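Local coordinates for protein probable dipeptidase (Pseudomonas aeruginosa, PDB 3B40) that probably acts as a metal-dependent dipeptidase of the membrane (renal) dipeptidase family M19, built on a TIM-barrel fold, at residues 27-32 / 356-361; 52-57 / 369-374. The protein carries 11 engineered substitutions. All coordinates share one frame; numbering follows the deposited sequence.

Contact 1: residues 27-32 / 356-361; sequences SRITVP and ISSDFN. Engineered in segment 27-32: Val31 (natural residue Ile).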
loop_
_atom_site.group_PDB
_atom_site.type_symbol
_atom_site.label_atom_id
_atom_site.label_comp_id
_atom_site.label_asym_id
_atom_site.label_seq_id
_atom_site.Cartn_x
_atom_site.Cartn_y
_atom_site.Cartn_z
ATOM N N SER A 27 -6.875 2.062 -2.234
ATOM C CA SER A 27 -5.711 2.919 -2.393
ATOM C C SER A 27 -4.421 2.166 -2.614
ATOM O O SER A 27 -3.359 2.782 -2.665
ATOM C CB SER A 27 -5.571 3.902 -1.202
ATOM O OG SER A 27 -5.587 3.192 0.023
ATOM N N ARG A 28 -4.478 0.835 -2.728
ATOM C CA ARG A 28 -3.238 0.072 -2.918
ATOM C C ARG A 28 -3.412 -1.322 -3.550
ATOM O O ARG A 28 -3.718 -2.300 -2.876
ATOM C CB ARG A 28 -2.434 0.011 -1.604
ATOM C CG ARG A 28 -1.176 -0.838 -1.671
ATOM C CD ARG A 28 -0.041 -0.076 -2.318
ATOM N NE ARG A 28 1.191 -0.871 -2.258
ATOM C CZ ARG A 28 1.982 -1.110 -3.305
ATOM N NH1 ARG A 28 1.682 -0.606 -4.518
ATOM N NH2 ARG A 28 3.064 -1.857 -3.122
ATOM N N ILE A 29 -3.241 -1.367 -4.862
ATOM C CA ILE A 29 -3.133 -2.594 -5.633
ATOM C C ILE A 29 -1.890 -2.519 -6.519
ATOM O O ILE A 29 -1.588 -1.490 -7.141
ATOM C CB ILE A 29 -4.407 -2.881 -6.500
ATOM C CG1 ILE A 29 -5.653 -2.870 -5.615
ATOM C CG2 ILE A 29 -4.259 -4.235 -7.314
ATOM C CD1 ILE A 29 -6.981 -3.070 -6.355
ATOM N N THR A 30 -1.135 -3.604 -6.512
ATOM C CA THR A 30 0.095 -3.660 -7.274
ATOM C C THR A 30 -0.225 -4.071 -8.684
ATOM O O THR A 30 -1.116 -4.909 -8.913
ATOM C CB THR A 30 1.097 -4.654 -6.634
ATOM O OG1 THR A 30 1.569 -4.090 -5.428
ATOM C CG2 THR A 30 2.295 -4.960 -7.548
ATOM N N VAL A 31 0.490 -3.469 -9.628
ATOM C CA VAL A 31 0.459 -3.891 -11.047
ATOM C C VAL A 31 1.576 -4.939 -11.279
ATOM O O VAL A 31 2.771 -4.607 -11.164
ATOM C CB VAL A 31 0.701 -2.668 -11.997
ATOM C CG1 VAL A 31 0.555 -3.068 -13.495
ATOM C CG2 VAL A 31 -0.195 -1.485 -11.642
ATOM N N PRO A 32 1.194 -6.206 -11.606
ATOM C CA PRO A 32 2.142 -7.275 -11.968
ATOM C C PRO A 32 2.824 -6.900 -13.274
ATOM O O PRO A 32 2.169 -6.377 -14.192
ATOM C CB PRO A 32 1.226 -8.504 -12.181
ATOM C CG PRO A 32 -0.054 -8.161 -11.429
ATOM C CD PRO A 32 -0.198 -6.681 -11.678
ATOM N N ILE A 356 -9.724 2.440 3.264
ATOM C CA ILE A 356 -9.563 0.987 3.168
ATOM C C ILE A 356 -8.634 0.713 2.006
ATOM O O ILE A 356 -8.671 1.412 1.000
ATOM C CB ILE A 356 -10.949 0.244 2.903
ATOM C CG1 ILE A 356 -11.994 0.633 3.961
ATOM C CG2 ILE A 356 -10.754 -1.305 2.863
ATOM C CD1 ILE A 356 -13.457 0.242 3.587
ATOM N N SER A 357 -7.801 -0.306 2.143
ATOM C CA SER A 357 -6.892 -0.712 1.057
ATOM C C SER A 357 -6.626 -2.190 1.219
ATOM O O SER A 357 -6.814 -2.709 2.304
ATOM C CB SER A 357 -5.606 0.086 1.062
ATOM O OG SER A 357 -4.840 -0.119 2.232
ATOM N N SER A 358 -6.207 -2.857 0.149
ATOM C CA SER A 358 -5.976 -4.316 0.164
ATOM C C SER A 358 -4.538 -4.811 0.227
ATOM O O SER A 358 -4.233 -5.827 0.899
ATOM C CB SER A 358 -6.590 -4.924 -1.091
ATOM O OG SER A 358 -6.084 -4.324 -2.267
ATOM N N ASP A 359 -3.664 -4.085 -0.454
ATOM C CA ASP A 359 -2.305 -4.557 -0.791
ATOM C C ASP A 359 -2.417 -5.769 -1.722
ATOM O O ASP A 359 -1.529 -6.612 -1.760
ATOM C CB ASP A 359 -1.479 -4.895 0.443
ATOM C CG ASP A 359 -0.037 -4.319 0.381
ATOM O OD1 ASP A 359 0.450 -3.906 -0.710
ATOM O OD2 ASP A 359 0.621 -4.299 1.452
ATOM N N PHE A 360 -3.494 -5.805 -2.507
ATOM C CA PHE A 360 -3.673 -6.882 -3.469
ATOM C C PHE A 360 -2.449 -6.948 -4.388
ATOM O O PHE A 360 -1.845 -5.928 -4.704
ATOM C CB PHE A 360 -4.988 -6.737 -4.274
ATOM C CG PHE A 360 -6.258 -7.209 -3.533
ATOM C CD1 PHE A 360 -6.223 -8.269 -2.620
ATOM C CD2 PHE A 360 -7.475 -6.568 -3.760
ATOM C CE1 PHE A 360 -7.367 -8.679 -1.948
ATOM C CE2 PHE A 360 -8.628 -6.973 -3.105
ATOM C CZ PHE A 360 -8.576 -8.021 -2.177
ATOM N N ASN A 361 -2.118 -8.159 -4.839
ATOM C CA ASN A 361 -0.950 -8.436 -5.712
ATOM C C ASN A 361 0.421 -8.146 -5.077
ATOM O O ASN A 361 1.432 -8.251 -5.751
ATOM C CB ASN A 361 -1.049 -7.773 -7.112
ATOM C CG ASN A 361 -2.200 -8.311 -7.963
ATOM O OD1 ASN A 361 -2.612 -9.492 -7.865
ATOM N ND2 ASN A 361 -2.733 -7.446 -8.806
HETATM O O HOH W 1 3.168 -2.812 -0.307
HETATM O O HOH W 2 -0.137 -3.943 -3.376
#
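At the C-terminal ends of strands 25-29 and 354-357, where the first and last strands of the TIM barrel come side by side, Arg28 and Thr30 meet Asp359, Phe360 and Asn361. The two segments run almost parallel, their end-to-end directions 4° apart. Thr30 N gives a straight bond to Phe360 O (3.0 Å, 173°), and Asn361 returns one from ND2 to Thr30 O (3.0 Å). That acceptor lies in the plane of the Asn361 amide, which helps fix the turn of the amide, while Pro32 CG packs 3.8 Å from the same ND2. Arg28 forms a salt bridge from NE to Asp359 OD1 (3.5 Å), the guanidinium and carboxylate planes 53° apart. One water joins Arg28 NH2 to this oxygen; a second, over a face of the guanidinium, links Asp359 OD1 to Thr30 OG1 and Phe360 O. Ser358 OG accepts from Phe360 N (3.0 Å) in an ST turn and is also bonded to Asp26. Ile29 CG2, trans to its own backbone N, packs 4.0 Å from Phe360 CB, the two side chains pointing the same way. Ala66 and Leu65 of strand 62-68 pack against Arg28 and Ile29 respectively, His234 and Val265 of strands 230-235 and 261-265 against Asp359.

Contact 2: residues 52-57 / 369-374; sequences LVKAGR and WKDVSE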
loop_
_atom_site.group_PDB
_atom_site.type_symbol
_atom_site.label_atom_id
_atom_site.label_comp_id
_atom_site.label_asym_id
_atom_site.label_seq_id
_atom_site.Cartn_x
_atom_site.Cartn_y
_atom_site.Cartn_z
ATOM N N LEU A 52 -10.817 -6.648 -14.878
ATOM C CA LEU A 52 -12.068 -5.926 -15.107
ATOM C C LEU A 52 -13.316 -6.748 -14.754
ATOM O O LEU A 52 -14.330 -6.205 -14.352
ATOM C CB LEU A 52 -12.133 -5.338 -16.520
ATOM C CG LEU A 52 -11.068 -4.297 -16.922
ATOM C CD1 LEU A 52 -11.193 -3.975 -18.416
ATOM C CD2 LEU A 52 -11.131 -3.023 -16.103
ATOM N N VAL A 53 -13.215 -8.064 -14.899
ATOM C CA VAL A 53 -14.280 -8.995 -14.515
ATOM C C VAL A 53 -14.534 -9.017 -13.003
ATOM O O VAL A 53 -15.684 -8.853 -12.547
ATOM C CB VAL A 53 -13.980 -10.435 -15.028
ATOM C CG1 VAL A 53 -15.087 -11.422 -14.571
ATOM C CG2 VAL A 53 -13.861 -10.443 -16.567
ATOM N N LYS A 54 -13.465 -9.202 -12.215
ATOM C CA LYS A 54 -13.612 -9.239 -10.750
ATOM C C LYS A 54 -14.151 -7.890 -10.260
ATOM O O LYS A 54 -15.033 -7.857 -9.422
ATOM C CB LYS A 54 -12.296 -9.599 -10.049
ATOM C CG LYS A 54 -11.798 -11.030 -10.294
ATOM C CD LYS A 54 -10.452 -11.259 -9.610
ATOM C CE LYS A 54 -9.962 -12.672 -9.757
ATOM N NZ LYS A 54 -9.569 -12.890 -11.180
ATOM N N ALA A 55 -13.660 -6.787 -10.835
ATOM C CA ALA A 55 -14.041 -5.443 -10.383
ATOM C C ALA A 55 -15.478 -5.105 -10.691
ATOM O O ALA A 55 -16.140 -4.466 -9.873
ATOM C CB ALA A 55 -13.097 -4.363 -10.958
ATOM N N GLY A 56 -15.948 -5.521 -11.874
ATOM C CA GLY A 56 -17.354 -5.374 -12.256
ATOM C C GLY A 56 -18.285 -6.146 -11.337
ATOM O O GLY A 56 -19.340 -5.648 -10.964
ATOM N N ARG A 57 -17.886 -7.369 -10.991
ATOM C CA ARG A 57 -18.634 -8.244 -10.087
ATOM C C ARG A 57 -18.752 -7.643 -8.687
ATOM O O ARG A 57 -19.826 -7.678 -8.076
ATOM C CB ARG A 57 -17.921 -9.588 -9.940
ATOM C CG ARG A 57 -18.681 -10.784 -10.481
ATOM C CD ARG A 57 -18.075 -12.082 -9.948
ATOM N NE ARG A 57 -16.764 -12.379 -10.523
ATOM C CZ ARG A 57 -15.754 -12.932 -9.843
ATOM N NH1 ARG A 57 -15.883 -13.245 -8.560
ATOM N NH2 ARG A 57 -14.606 -13.181 -10.443
ATOM N N TRP A 369 -12.012 -11.812 2.019
ATOM C CA TRP A 369 -11.722 -10.749 1.027
ATOM C C TRP A 369 -10.446 -11.075 0.288
ATOM O O TRP A 369 -9.384 -10.595 0.644
ATOM C CB TRP A 369 -11.621 -9.366 1.692
ATOM C CG TRP A 369 -11.429 -8.175 0.752
ATOM C CD1 TRP A 369 -11.925 -8.041 -0.514
ATOM C CD2 TRP A 369 -10.710 -6.952 1.032
ATOM N NE1 TRP A 369 -11.548 -6.816 -1.050
ATOM C CE2 TRP A 369 -10.820 -6.127 -0.108
ATOM C CE3 TRP A 369 -9.989 -6.470 2.153
ATOM C CZ2 TRP A 369 -10.246 -4.851 -0.170
ATOM C CZ3 TRP A 369 -9.434 -5.206 2.095
ATOM C CH2 TRP A 369 -9.556 -4.406 0.930
ATOM N N LYS A 370 -10.571 -11.854 -0.778
ATOM C CA LYS A 370 -9.415 -12.453 -1.391
ATOM C C LYS A 370 -9.089 -11.826 -2.730
ATOM O O LYS A 370 -8.017 -12.060 -3.287
ATOM C CB LYS A 370 -9.606 -13.964 -1.518
ATOM C CG LYS A 370 -10.568 -14.413 -2.621
ATOM C CD LYS A 370 -10.682 -15.930 -2.613
ATOM C CE LYS A 370 -11.996 -16.374 -3.212
ATOM N NZ LYS A 370 -11.937 -16.394 -4.712
ATOM N N ASP A 371 -10.038 -11.061 -3.255
ATOM C CA ASP A 371 -9.807 -10.278 -4.463
ATOM C C ASP A 371 -10.864 -9.158 -4.583
ATOM O O ASP A 371 -11.748 -9.025 -3.722
ATOM C CB ASP A 371 -9.707 -11.206 -5.710
ATOM C CG ASP A 371 -11.018 -11.922 -6.028
ATOM O OD1 ASP A 371 -12.106 -11.295 -5.924
ATOM O OD2 ASP A 371 -10.954 -13.122 -6.374
ATOM N N VAL A 372 -10.763 -8.343 -5.627
ATOM C CA VAL A 372 -11.577 -7.114 -5.717
ATOM C C VAL A 372 -13.060 -7.408 -5.880
ATOM O O VAL A 372 -13.884 -6.514 -5.691
ATOM C CB VAL A 372 -11.130 -6.124 -6.841
ATOM C CG1 VAL A 372 -9.742 -5.561 -6.521
ATOM C CG2 VAL A 372 -11.164 -6.806 -8.218
ATOM N N SER A 373 -13.383 -8.657 -6.237
ATOM C CA SER A 373 -14.775 -9.033 -6.476
ATOM C C SER A 373 -15.499 -9.192 -5.137
ATOM O O SER A 373 -16.742 -9.244 -5.100
ATOM C CB SER A 373 -14.868 -10.326 -7.308
ATOM O OG SER A 373 -14.704 -11.469 -6.498
ATOM N N GLU A 374 -14.719 -9.249 -4.051
ATOM C CA GLU A 374 -15.249 -9.537 -2.683
ATOM C C GLU A 374 -15.349 -8.301 -1.739
ATOM O O GLU A 374 -15.626 -8.417 -0.521
ATOM C CB GLU A 374 -14.444 -10.679 -2.049
ATOM C CG GLU A 374 -14.751 -12.052 -2.660
ATOM C CD GLU A 374 -14.135 -13.243 -1.926
ATOM O OE1 GLU A 374 -13.269 -13.085 -1.038
ATOM O OE2 GLU A 374 -14.532 -14.385 -2.250
HETATM O O HOH W 3 -16.765 -13.407 -6.145
#
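Lys54, Ala55 and Arg57 of helix 52-58 rest against Asp371, Val372 and Ser373 in the loop leading to helix 375-385. Val372 CG2 reaches the helix most closely at Lys54 CB (3.5 Å) and also touches Ala55 CB. With CG1 trans to the carbonyl carbon (chi1 -66°), CG2 is the branch turned to the helix. The Lys54 chain crosses Asp371 at about a right angle, with CE 3.6 Å from OD2, so methylene groups rather than the ammonium meet the carboxylate. Ser373 CB lies over one face of the Arg57 guanidinium, 3.3 Å above its plane and toward the rim. Ser373 CA makes a CH-O contact with Lys54 O at 3.2 Å. Behind this layer, Asp371 OD1 takes two bonds from Ser373, one from N (2.9 Å) in an Asx turn and one from OG (2.7 Å) on its syn lone pair, fixing the serine's rotation. Farther out, Lys54 NZ pairs with Asp51 and Asp45, and Arg57 NH2 with Asp45. No direct hydrogen bond spans the segments: apolar packing and a water between Ser373 OG and Arg57 NH1, the latter bond weak, join them, and the lysine's charge is probably balanced mainly by aspartates on its own side.

In the fold
After helix 9-19 the chain enters strand 25-29, where contact 1 has its first half, and soon reaches helix 52-58, the first half of contact 2. Some 300 residues and most of the barrel follow before strand 354-357 and the turn after it come beside the first strand, closing contact 1. The loop at 369-374 then closes contact 2, so the two connections cross instead of nesting. Their centres lie 12 Å apart and they touch: the Phe360 ring packs edge-to-face with Trp369, and Val372 reaches Ile29. Together they tie the beginning of the barrel to its end, contact 1 at the strand ends and contact 2 farther out, between helix 52-58 and the approach to helix 375-385.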